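Local coordinates for protein alpha-1,6-mannanase (Bacteroides thetaiotaomicron, PDB 4V1S) that probably hydrolyses internal alpha-1,6-mannosidic linkages of mannan as a glycoside hydrolase of family GH76, at residues R272-L275 and K276-Q279; I319-S322 and W323-M326; D325-D328 and T329-T333; N332-W335 and L336-F340. All blocks are in the same frame, centred on the assembly; numbering follows the deposited sequence.

Contact 1: residues R272-L275 and K276-Q279; sequences RSWL and KMYQ
Met277 folds back along its own helix to meet Trp274, and its chain can be followed atom by atom. Met277 CB lies 3.6 Å from Trp274 O. Met277 CG comes closer still to a carbonyl, 3.3 Å from Ser273 O; that oxygen accepts the hydrogen bond of Met277 N at 2.9 Å. Because CG stands anti to the carbonyl carbon (chi1 -64°), the chain runs back toward Trp274, and Met277 SD reaches Trp274 CD1 at 4.2 Å. The sulfur lies 75° off the normal of the five-membered ring, so it meets the indole at its edge: a Met-aromatic contact with i to i+3 spacing on helix 264-281 of this largely helical fold, consistent with an (alpha/alpha)6 toroid. The bend at chi3 (80°) then turns CE away from the indole. Met277 also packs on Ile229 and Tyr286, while Trp274 NE1 is bonded to Asn232. An alanine at Met277 is likely to leave the indole edge without its sulfur neighbour and open a gap toward helix 222-239. At the neighbouring carbonyl, Leu275 O accepts from Gln279 N at 3.1 Å and also from a water, which donates to Gln279 OE1 at 2.8 Å, bridging side chain to backbone.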
loop_
_atom_site.group_PDB
_atom_site.type_symbol
_atom_site.label_atom_id
_atom_site.label_comp_id
_atom_site.label_asym_id
_atom_site.label_seq_id
_atom_site.Cartn_x
_atom_site.Cartn_y
_atom_site.Cartn_z
ATOM N N ARG A 272 -3.511 5.097 -8.676
ATOM C CA ARG A 272 -3.939 5.962 -7.591
ATOM C C ARG A 272 -3.266 7.342 -7.709
ATOM O O ARG A 272 -3.888 8.393 -7.483
ATOM C CB ARG A 272 -3.629 5.324 -6.243
ATOM C CG ARG A 272 -4.328 4.005 -6.014
ATOM C CD ARG A 272 -4.319 3.621 -4.544
ATOM N NE ARG A 272 -5.265 4.490 -3.860
ATOM C CZ ARG A 272 -5.292 4.771 -2.570
ATOM N NH1 ARG A 272 -4.411 4.244 -1.724
ATOM N NH2 ARG A 272 -6.239 5.597 -2.121
ATOM N N SER A 273 -1.981 7.334 -8.059
ATOM C CA SER A 273 -1.227 8.580 -8.241
ATOM C C SER A 273 -1.815 9.416 -9.362
ATOM O O SER A 273 -2.048 10.619 -9.190
ATOM C CB SER A 273 0.247 8.276 -8.506
ATOM O OG SER A 273 0.860 7.654 -7.387
ATOM N N TRP A 274 -2.040 8.783 -10.509
ATOM C CA TRP A 274 -2.569 9.494 -11.654
ATOM C C TRP A 274 -3.929 10.107 -11.385
ATOM O O TRP A 274 -4.219 11.219 -11.869
ATOM C CB TRP A 274 -2.632 8.597 -12.879
ATOM C CG TRP A 274 -1.302 8.203 -13.456
ATOM C CD1 TRP A 274 -0.177 8.971 -13.564
ATOM C CD2 TRP A 274 -0.977 6.926 -14.048
ATOM N NE1 TRP A 274 0.819 8.253 -14.180
ATOM C CE2 TRP A 274 0.361 6.999 -14.487
ATOM C CE3 TRP A 274 -1.683 5.733 -14.235
ATOM C CZ2 TRP A 274 1.004 5.927 -15.124
ATOM C CZ3 TRP A 274 -1.047 4.675 -14.844
ATOM C CH2 TRP A 274 0.289 4.770 -15.285
ATOM N N LEU A 275 -4.774 9.425 -10.612
ATOM C CA LEU A 275 -6.087 9.991 -10.283
ATOM C C LEU A 275 -5.928 11.253 -9.461
ATOM O O LEU A 275 -6.676 12.214 -9.662
ATOM C CB LEU A 275 -6.992 8.950 -9.597
ATOM C CG LEU A 275 -7.413 7.782 -10.512
ATOM C CD1 LEU A 275 -8.158 6.763 -9.692
ATOM C CD2 LEU A 275 -8.265 8.247 -11.692
ATOM N N LYS A 276 -4.977 11.285 -8.528
ATOM C CA LYS A 276 -4.735 12.517 -7.762
ATOM C C LYS A 276 -4.139 13.610 -8.635
ATOM O O LYS A 276 -4.471 14.786 -8.472
ATOM C CB LYS A 276 -3.862 12.281 -6.534
ATOM C CG LYS A 276 -4.524 11.351 -5.533
ATOM C CD LYS A 276 -3.942 11.462 -4.139
ATOM C CE LYS A 276 -4.544 12.640 -3.375
ATOM N NZ LYS A 276 -5.977 12.375 -3.037
ATOM N N MET A 277 -3.271 13.225 -9.572
ATOM C CA MET A 277 -2.667 14.208 -10.475
ATOM C C MET A 277 -3.723 14.807 -11.379
ATOM O O MET A 277 -3.685 16.003 -11.661
ATOM C CB MET A 277 -1.534 13.594 -11.280
ATOM C CG MET A 277 -0.383 13.152 -10.378
ATOM S SD MET A 277 0.915 12.228 -11.169
ATOM C CE MET A 277 1.828 13.600 -11.907
ATOM N N TYR A 278 -4.690 13.992 -11.784
ATOM C CA TYR A 278 -5.831 14.489 -12.532
ATOM C C TYR A 278 -6.617 15.531 -11.750
ATOM O O TYR A 278 -6.926 16.607 -12.273
ATOM C CB TYR A 278 -6.752 13.335 -12.915
ATOM C CG TYR A 278 -8.042 13.789 -13.548
ATOM C CD1 TYR A 278 -8.036 14.556 -14.709
ATOM C CD2 TYR A 278 -9.268 13.442 -12.991
ATOM C CE1 TYR A 278 -9.219 14.976 -15.292
ATOM C CE2 TYR A 278 -10.449 13.842 -13.577
ATOM C CZ TYR A 278 -10.418 14.617 -14.720
ATOM O OH TYR A 278 -11.598 15.005 -15.301
ATOM N N GLN A 279 -6.935 15.232 -10.498
ATOM C CA GLN A 279 -7.672 16.199 -9.665
ATOM C C GLN A 279 -6.888 17.504 -9.471
ATOM O O GLN A 279 -7.478 18.595 -9.488
ATOM C CB GLN A 279 -8.018 15.583 -8.305
ATOM C CG GLN A 279 -8.996 14.417 -8.396
ATOM C CD GLN A 279 -10.329 14.746 -9.089
ATOM O OE1 GLN A 279 -10.975 13.868 -9.690
ATOM N NE2 GLN A 279 -10.758 15.998 -9.005
HETATM O O HOH W 1 -9.642 11.394 -9.277
#

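Contact 2: residues I319-S322 and W323-M326; sequences IIDS and WFDM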
loop_
_atom_site.group_PDB
_atom_site.type_symbol
_atom_site.label_atom_id
_atom_site.label_comp_id
_atom_site.label_asym_id
_atom_site.label_seq_id
_atom_site.Cartn_x
_atom_site.Cartn_y
_atom_site.Cartn_z
ATOM N N ILE A 319 -5.226 -2.925 -6.654
ATOM C CA ILE A 319 -6.248 -2.835 -7.702
ATOM C C ILE A 319 -7.599 -2.526 -7.050
ATOM O O ILE A 319 -8.387 -1.710 -7.563
ATOM C CB ILE A 319 -6.305 -4.120 -8.546
ATOM C CG1 ILE A 319 -4.952 -4.349 -9.250
ATOM C CG2 ILE A 319 -7.470 -4.074 -9.537
ATOM C CD1 ILE A 319 -4.387 -3.156 -10.000
ATOM N N ILE A 320 -7.864 -3.146 -5.892
ATOM C CA ILE A 320 -9.105 -2.865 -5.168
ATOM C C ILE A 320 -9.130 -1.417 -4.686
ATOM O O ILE A 320 -10.153 -0.725 -4.845
ATOM C CB ILE A 320 -9.316 -3.849 -4.008
ATOM C CG1 ILE A 320 -9.290 -5.299 -4.507
ATOM C CG2 ILE A 320 -10.625 -3.535 -3.289
ATOM C CD1 ILE A 320 -9.513 -6.355 -3.421
ATOM N N ASP A 321 -8.008 -0.910 -4.162
ATOM C CA ASP A 321 -7.969 0.497 -3.762
ATOM C C ASP A 321 -8.155 1.432 -4.979
ATOM O O ASP A 321 -8.739 2.512 -4.831
ATOM C CB ASP A 321 -6.640 0.853 -3.045
ATOM C CG ASP A 321 -6.729 0.714 -1.541
ATOM O OD1 ASP A 321 -7.872 0.630 -1.041
ATOM O OD2 ASP A 321 -5.665 0.718 -0.879
ATOM N N SER A 322 -7.670 1.010 -6.162
ATOM C CA SER A 322 -7.880 1.749 -7.413
ATOM C C SER A 322 -9.363 1.832 -7.739
ATOM O O SER A 322 -9.854 2.895 -8.148
ATOM C CB SER A 322 -7.055 1.133 -8.579
ATOM O OG SER A 322 -5.650 1.239 -8.306
ATOM N N TRP A 323 -10.067 0.712 -7.600
ATOM C CA TRP A 323 -11.514 0.715 -7.787
ATOM C C TRP A 323 -12.219 1.711 -6.838
ATOM O O TRP A 323 -13.117 2.445 -7.271
ATOM C CB TRP A 323 -12.105 -0.678 -7.669
ATOM C CG TRP A 323 -11.748 -1.571 -8.726
ATOM C CD1 TRP A 323 -11.499 -1.265 -10.047
ATOM C CD2 TRP A 323 -11.635 -2.984 -8.609
ATOM N NE1 TRP A 323 -11.235 -2.415 -10.752
ATOM C CE2 TRP A 323 -11.334 -3.493 -9.902
ATOM C CE3 TRP A 323 -11.795 -3.873 -7.550
ATOM C CZ2 TRP A 323 -11.119 -4.868 -10.144
ATOM C CZ3 TRP A 323 -11.608 -5.253 -7.792
ATOM C CH2 TRP A 323 -11.271 -5.727 -9.076
ATOM N N PHE A 324 -11.862 1.706 -5.553
ATOM C CA PHE A 324 -12.440 2.656 -4.625
ATOM C C PHE A 324 -12.150 4.090 -5.066
ATOM O O PHE A 324 -13.041 4.937 -5.000
ATOM C CB PHE A 324 -11.940 2.395 -3.202
ATOM C CG PHE A 324 -12.479 1.118 -2.563
ATOM C CD1 PHE A 324 -13.864 0.858 -2.549
ATOM C CD2 PHE A 324 -11.621 0.206 -1.927
ATOM C CE1 PHE A 324 -14.363 -0.276 -1.923
ATOM C CE2 PHE A 324 -12.120 -0.901 -1.265
ATOM C CZ PHE A 324 -13.491 -1.163 -1.290
ATOM N N ASP A 325 -10.913 4.369 -5.514
ATOM C CA ASP A 325 -10.581 5.704 -5.975
ATOM C C ASP A 325 -11.392 6.075 -7.208
ATOM O O ASP A 325 -11.802 7.229 -7.349
ATOM C CB ASP A 325 -9.111 5.854 -6.348
ATOM C CG ASP A 325 -8.185 5.888 -5.165
ATOM O OD1 ASP A 325 -8.615 5.971 -3.972
ATOM O OD2 ASP A 325 -6.975 5.802 -5.436
ATOM N N MET A 326 -11.627 5.114 -8.103
ATOM C CA MET A 326 -12.451 5.373 -9.281
ATOM C C MET A 326 -13.878 5.751 -8.882
ATOM O O MET A 326 -14.454 6.654 -9.459
ATOM C CB MET A 326 -12.471 4.186 -10.249
ATOM C CG MET A 326 -11.245 4.100 -11.126
ATOM S SD MET A 326 -11.024 5.566 -12.175
ATOM C CE MET A 326 -9.699 5.004 -13.233
#
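An i to i+4 CH-pi pair, Ile319 with Trp323, lies on the buried middle of helix 313-330. In the Ile319 conformer described, CG2 sits over the six-membered ring, 4.1 Å from its centroid and 22° off the normal, with Trp323 CZ2 as its nearest atom. Ile319 O lies above the same face, displaced toward the rim, and accepts the hydrogen bond of Trp323 N at 2.9 Å, so one residue supplies both a methyl and a carbonyl to this side of the indole. Ile320 divides its two branches between two aromatics: Ile320 CG1 approaches Trp323 CZ3 at 4.0 Å, and Ile320 CG2, anti to the backbone N, runs alongside Phe324 to CE2 at 3.6 Å. The two aromatic rings face different neighbouring helices, consistent with the packing of an (alpha/alpha)6 toroid: Trp323 turns to helix 284-301, where NE1 bonds Glu298, and Phe324 stacks on Tyr390 of helix 374-394. Asp321 OD1 comes to the edge of the Phe324 ring, 3.9 Å from CD2 and in its plane. That carboxylate is buried but not isolated, since OD1 forms a salt bridge with Arg386 and OD2 a hydrogen bond with Tyr382.

Contact 3: residues D325-D328 and T329-T333; sequences DMYD and TDKNT
Tyr327 has CG anti to its own backbone N (chi1 171°), which swings the phenol toward the C-terminal end of the helix, and Lys331 bends at chi2 (-68°) to lay its chain across it. The two side chains cross at about a right angle: Lys331 CD stands over one face of the phenol, 4.1 Å from the ring centroid, in a CH-pi contact, with Tyr327 CZ its nearest ring atom at 3.7 Å. At the edge of the same ring Asn332 O approaches Tyr327 CD1 at 3.5 Å. This is the C-terminal end of helix 313-330, where Lys331 takes positive phi and the chain leaves the helix; its N still bonds Tyr327 O at 2.8 Å. Replacing Tyr327 by an alanine would probably strip the aliphatic part of Lys331 of the face it lies on and open a gap beside Tyr390 and Leu394. Asp325 O is gripped twice by Thr329, by N at 2.9 Å and by OG1 at 2.8 Å, the two donors coming from opposite faces of the carbonyl plane. At the last helical residue, Asp330 OD1 accepts from Asn332 N at 2.9 Å in an Asx turn, the donor coming from above the carboxylate plane, while its OD2 bonds Trp335 NE1.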
loop_
_atom_site.group_PDB
_atom_site.type_symbol
_atom_site.label_atom_id
_atom_site.label_comp_id
_atom_site.label_asym_id
_atom_site.label_seq_id
_atom_site.Cartn_x
_atom_site.Cartn_y
_atom_site.Cartn_z
ATOM N N ASP A 325 -10.913 4.369 -5.514
ATOM C CA ASP A 325 -10.581 5.704 -5.975
ATOM C C ASP A 325 -11.392 6.075 -7.208
ATOM O O ASP A 325 -11.802 7.229 -7.349
ATOM C CB ASP A 325 -9.111 5.854 -6.348
ATOM C CG ASP A 325 -8.185 5.888 -5.165
ATOM O OD1 ASP A 325 -8.615 5.971 -3.972
ATOM O OD2 ASP A 325 -6.975 5.802 -5.436
ATOM N N MET A 326 -11.627 5.114 -8.103
ATOM C CA MET A 326 -12.451 5.373 -9.281
ATOM C C MET A 326 -13.878 5.751 -8.882
ATOM O O MET A 326 -14.454 6.654 -9.459
ATOM C CB MET A 326 -12.471 4.186 -10.249
ATOM C CG MET A 326 -11.245 4.100 -11.126
ATOM S SD MET A 326 -11.024 5.566 -12.175
ATOM C CE MET A 326 -9.699 5.004 -13.233
ATOM N N TYR A 327 -14.419 5.087 -7.866
ATOM C CA TYR A 327 -15.760 5.397 -7.395
ATOM C C TYR A 327 -15.748 6.807 -6.835
ATOM O O TYR A 327 -16.646 7.586 -7.123
ATOM C CB TYR A 327 -16.277 4.392 -6.352
ATOM C CG TYR A 327 -17.562 4.851 -5.735
ATOM C CD1 TYR A 327 -18.764 4.690 -6.410
ATOM C CD2 TYR A 327 -17.571 5.577 -4.515
ATOM C CE1 TYR A 327 -19.947 5.150 -5.859
ATOM C CE2 TYR A 327 -18.756 6.059 -3.961
ATOM C CZ TYR A 327 -19.940 5.840 -4.648
ATOM O OH TYR A 327 -21.135 6.293 -4.143
ATOM N N ASP A 328 -14.730 7.151 -6.039
ATOM C CA ASP A 328 -14.588 8.533 -5.542
ATOM C C ASP A 328 -14.547 9.566 -6.696
ATOM O O ASP A 328 -15.024 10.709 -6.557
ATOM C CB ASP A 328 -13.297 8.698 -4.723
ATOM C CG ASP A 328 -13.287 7.890 -3.455
ATOM O OD1 ASP A 328 -14.360 7.443 -3.005
ATOM O OD2 ASP A 328 -12.164 7.703 -2.899
ATOM N N THR A 329 -13.981 9.158 -7.828
ATOM C CA THR A 329 -13.802 10.018 -8.992
ATOM C C THR A 329 -15.086 10.223 -9.806
ATOM O O THR A 329 -15.416 11.360 -10.136
ATOM C CB THR A 329 -12.678 9.468 -9.904
ATOM O OG1 THR A 329 -11.458 9.401 -9.152
ATOM C CG2 THR A 329 -12.446 10.348 -11.136
ATOM N N ASP A 330 -15.779 9.128 -10.137
ATOM C CA ASP A 330 -16.907 9.191 -11.059
ATOM C C ASP A 330 -18.269 8.752 -10.495
ATOM O O ASP A 330 -19.299 8.908 -11.169
ATOM C CB ASP A 330 -16.576 8.475 -12.373
ATOM C CG ASP A 330 -16.497 6.966 -12.249
ATOM O OD1 ASP A 330 -16.934 6.391 -11.231
ATOM O OD2 ASP A 330 -15.994 6.351 -13.214
ATOM N N LYS A 331 -18.257 8.284 -9.251
ATOM C CA LYS A 331 -19.450 7.835 -8.510
ATOM C C LYS A 331 -20.227 6.749 -9.213
ATOM O O LYS A 331 -21.420 6.558 -8.949
ATOM C CB LYS A 331 -20.356 9.018 -8.185
ATOM C CG LYS A 331 -19.708 9.996 -7.233
ATOM C CD LYS A 331 -19.533 9.366 -5.858
ATOM C CE LYS A 331 -18.279 9.864 -5.173
ATOM N NZ LYS A 331 -18.272 11.351 -5.011
ATOM N N ASN A 332 -19.534 5.999 -10.071
ATOM C CA ASN A 332 -20.132 4.854 -10.727
ATOM C C ASN A 332 -20.003 3.631 -9.824
ATOM O O ASN A 332 -18.911 3.184 -9.528
ATOM C CB ASN A 332 -19.444 4.601 -12.070
ATOM C CG ASN A 332 -20.148 3.561 -12.897
ATOM O OD1 ASN A 332 -20.924 2.754 -12.402
ATOM N ND2 ASN A 332 -19.844 3.553 -14.183
ATOM N N THR A 333 -21.142 3.087 -9.397
ATOM C CA THR A 333 -21.134 1.982 -8.450
ATOM C C THR A 333 -20.586 0.678 -9.039
ATOM O O THR A 333 -20.303 -0.232 -8.280
ATOM C CB THR A 333 -22.544 1.711 -7.845
ATOM O OG1 THR A 333 -23.472 1.404 -8.893
ATOM C CG2 THR A 333 -23.042 2.918 -7.037
#

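Contact 4: residues N332-W335 and L336-F340; sequences NTVW and LTKAF
Trp335, Leu336 and Lys338 have the most surface buried here, and the first and last of them run side by side. The Lys338 chain is extended beyond CG, which carries Lys338 NZ to 3.7 Å from Trp335 CZ3, oblique to the ring; the ammonium forms a salt bridge with Glu298 of helix 284-301. Nearer the backbone, Lys338 CG rests 3.4 Å from Val334 O, the acceptor of its own N. Val334 CG1 also stands 4.1 Å above the plane of the Trp335 ring, toward the rim of one face. Leu336 sets CB 3.5 Å from Thr333 O, and its side chain also touches Phe324, Tyr327 and Tyr390. Thr333 O itself takes two bonds from one residue, Thr337 N at 2.9 Å, nearly in line with the carbonyl, and Thr337 OG1 at 3.3 Å, which comes in 42° out of the carbonyl plane. Ahead of these, Asn332 OD1 accepts from Val334 N at 3.0 Å and Asn332 O from Trp335 N. Such a side-chain capping bond, followed by regular i to i+4 bonding, is typical of the first turn of a helix, here 334-350.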
loop_
_atom_site.group_PDB
_atom_site.type_symbol
_atom_site.label_atom_id
_atom_site.label_comp_id
_atom_site.label_asym_id
_atom_site.label_seq_id
_atom_site.Cartn_x
_atom_site.Cartn_y
_atom_site.Cartn_z
ATOM N N ASN A 332 -19.534 5.999 -10.071
ATOM C CA ASN A 332 -20.132 4.854 -10.727
ATOM C C ASN A 332 -20.003 3.631 -9.824
ATOM O O ASN A 332 -18.911 3.184 -9.528
ATOM C CB ASN A 332 -19.444 4.601 -12.070
ATOM C CG ASN A 332 -20.148 3.561 -12.897
ATOM O OD1 ASN A 332 -20.924 2.754 -12.402
ATOM N ND2 ASN A 332 -19.844 3.553 -14.183
ATOM N N THR A 333 -21.142 3.087 -9.397
ATOM C CA THR A 333 -21.134 1.982 -8.450
ATOM C C THR A 333 -20.586 0.678 -9.039
ATOM O O THR A 333 -20.303 -0.232 -8.280
ATOM C CB THR A 333 -22.544 1.711 -7.845
ATOM O OG1 THR A 333 -23.472 1.404 -8.893
ATOM C CG2 THR A 333 -23.042 2.918 -7.037
ATOM N N VAL A 334 -20.428 0.579 -10.367
ATOM C CA VAL A 334 -19.755 -0.588 -10.957
ATOM C C VAL A 334 -18.397 -0.844 -10.286
ATOM O O VAL A 334 -17.984 -1.995 -10.097
ATOM C CB VAL A 334 -19.552 -0.449 -12.487
ATOM C CG1 VAL A 334 -18.475 0.581 -12.842
ATOM C CG2 VAL A 334 -19.163 -1.799 -13.089
ATOM N N TRP A 335 -17.697 0.228 -9.941
ATOM C CA TRP A 335 -16.376 0.090 -9.316
ATOM C C TRP A 335 -16.498 -0.550 -7.927
ATOM O O TRP A 335 -15.679 -1.360 -7.560
ATOM C CB TRP A 335 -15.699 1.448 -9.175
ATOM C CG TRP A 335 -15.477 2.166 -10.465
ATOM C CD1 TRP A 335 -15.986 3.370 -10.802
ATOM C CD2 TRP A 335 -14.674 1.734 -11.575
ATOM N NE1 TRP A 335 -15.580 3.724 -12.071
ATOM C CE2 TRP A 335 -14.756 2.744 -12.560
ATOM C CE3 TRP A 335 -13.892 0.597 -11.836
ATOM C CZ2 TRP A 335 -14.071 2.666 -13.775
ATOM C CZ3 TRP A 335 -13.221 0.517 -13.041
ATOM C CH2 TRP A 335 -13.328 1.540 -14.006
ATOM N N LEU A 336 -17.553 -0.216 -7.194
ATOM C CA LEU A 336 -17.793 -0.835 -5.871
ATOM C C LEU A 336 -18.240 -2.279 -6.041
ATOM O O LEU A 336 -17.846 -3.135 -5.284
ATOM C CB LEU A 336 -18.803 -0.037 -5.081
ATOM C CG LEU A 336 -18.384 1.395 -4.828
ATOM C CD1 LEU A 336 -19.394 2.029 -3.908
ATOM C CD2 LEU A 336 -16.948 1.458 -4.295
ATOM N N THR A 337 -19.027 -2.563 -7.068
ATOM C CA THR A 337 -19.376 -3.930 -7.351
ATOM C C THR A 337 -18.165 -4.829 -7.497
ATOM O O THR A 337 -18.137 -5.944 -6.970
ATOM C CB THR A 337 -20.274 -4.019 -8.606
ATOM O OG1 THR A 337 -21.478 -3.292 -8.355
ATOM C CG2 THR A 337 -20.623 -5.458 -8.927
ATOM N N LYS A 338 -17.175 -4.354 -8.232
ATOM C CA LYS A 338 -15.955 -5.099 -8.417
ATOM C C LYS A 338 -15.259 -5.266 -7.054
ATOM O O LYS A 338 -14.838 -6.350 -6.693
ATOM C CB LYS A 338 -15.053 -4.364 -9.432
ATOM C CG LYS A 338 -15.613 -4.371 -10.860
ATOM C CD LYS A 338 -14.777 -3.551 -11.837
ATOM C CE LYS A 338 -15.291 -3.709 -13.250
ATOM N NZ LYS A 338 -14.563 -2.797 -14.156
ATOM N N ALA A 339 -15.124 -4.174 -6.316
ATOM C CA ALA A 339 -14.390 -4.214 -5.070
ATOM C C ALA A 339 -15.039 -5.202 -4.093
ATOM O O ALA A 339 -14.370 -6.036 -3.493
ATOM C CB ALA A 339 -14.288 -2.821 -4.485
ATOM N N PHE A 340 -16.337 -5.102 -3.927
ATOM C CA PHE A 340 -17.020 -5.989 -3.001
ATOM C C PHE A 340 -16.959 -7.443 -3.450
ATOM O O PHE A 340 -16.812 -8.339 -2.632
ATOM C CB PHE A 340 -18.462 -5.586 -2.794
ATOM C CG PHE A 340 -18.642 -4.300 -2.033
ATOM C CD1 PHE A 340 -18.142 -4.163 -0.767
ATOM C CD2 PHE A 340 -19.371 -3.251 -2.577
ATOM C CE1 PHE A 340 -18.337 -3.000 -0.053
ATOM C CE2 PHE A 340 -19.561 -2.096 -1.875
ATOM C CZ PHE A 340 -19.029 -1.964 -0.613
#

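The four contacts come in order along the chain, the last three overlapping, from helix 264-281 (contact 1) through helix 313-330 (contacts 2 and 3) to helix 334-350 (contact 4). Contacts 2 and 3 share Asp325 and Met326, contacts 3 and 4 share Asn332 and Thr333, and the centres of each pair are about 8 Å apart, so together they trace a helix, its C-terminal end and the next helix. Contact 1 joins through the Arg272 NE to Asp325 OD2 salt bridge (2.7 Å), its centre about 12 Å from that of contact 2. Contacts 1 and 4 do not touch; helix 313-330 lies between them, consistent with neighbouring hairpins of a GH76 helical toroid.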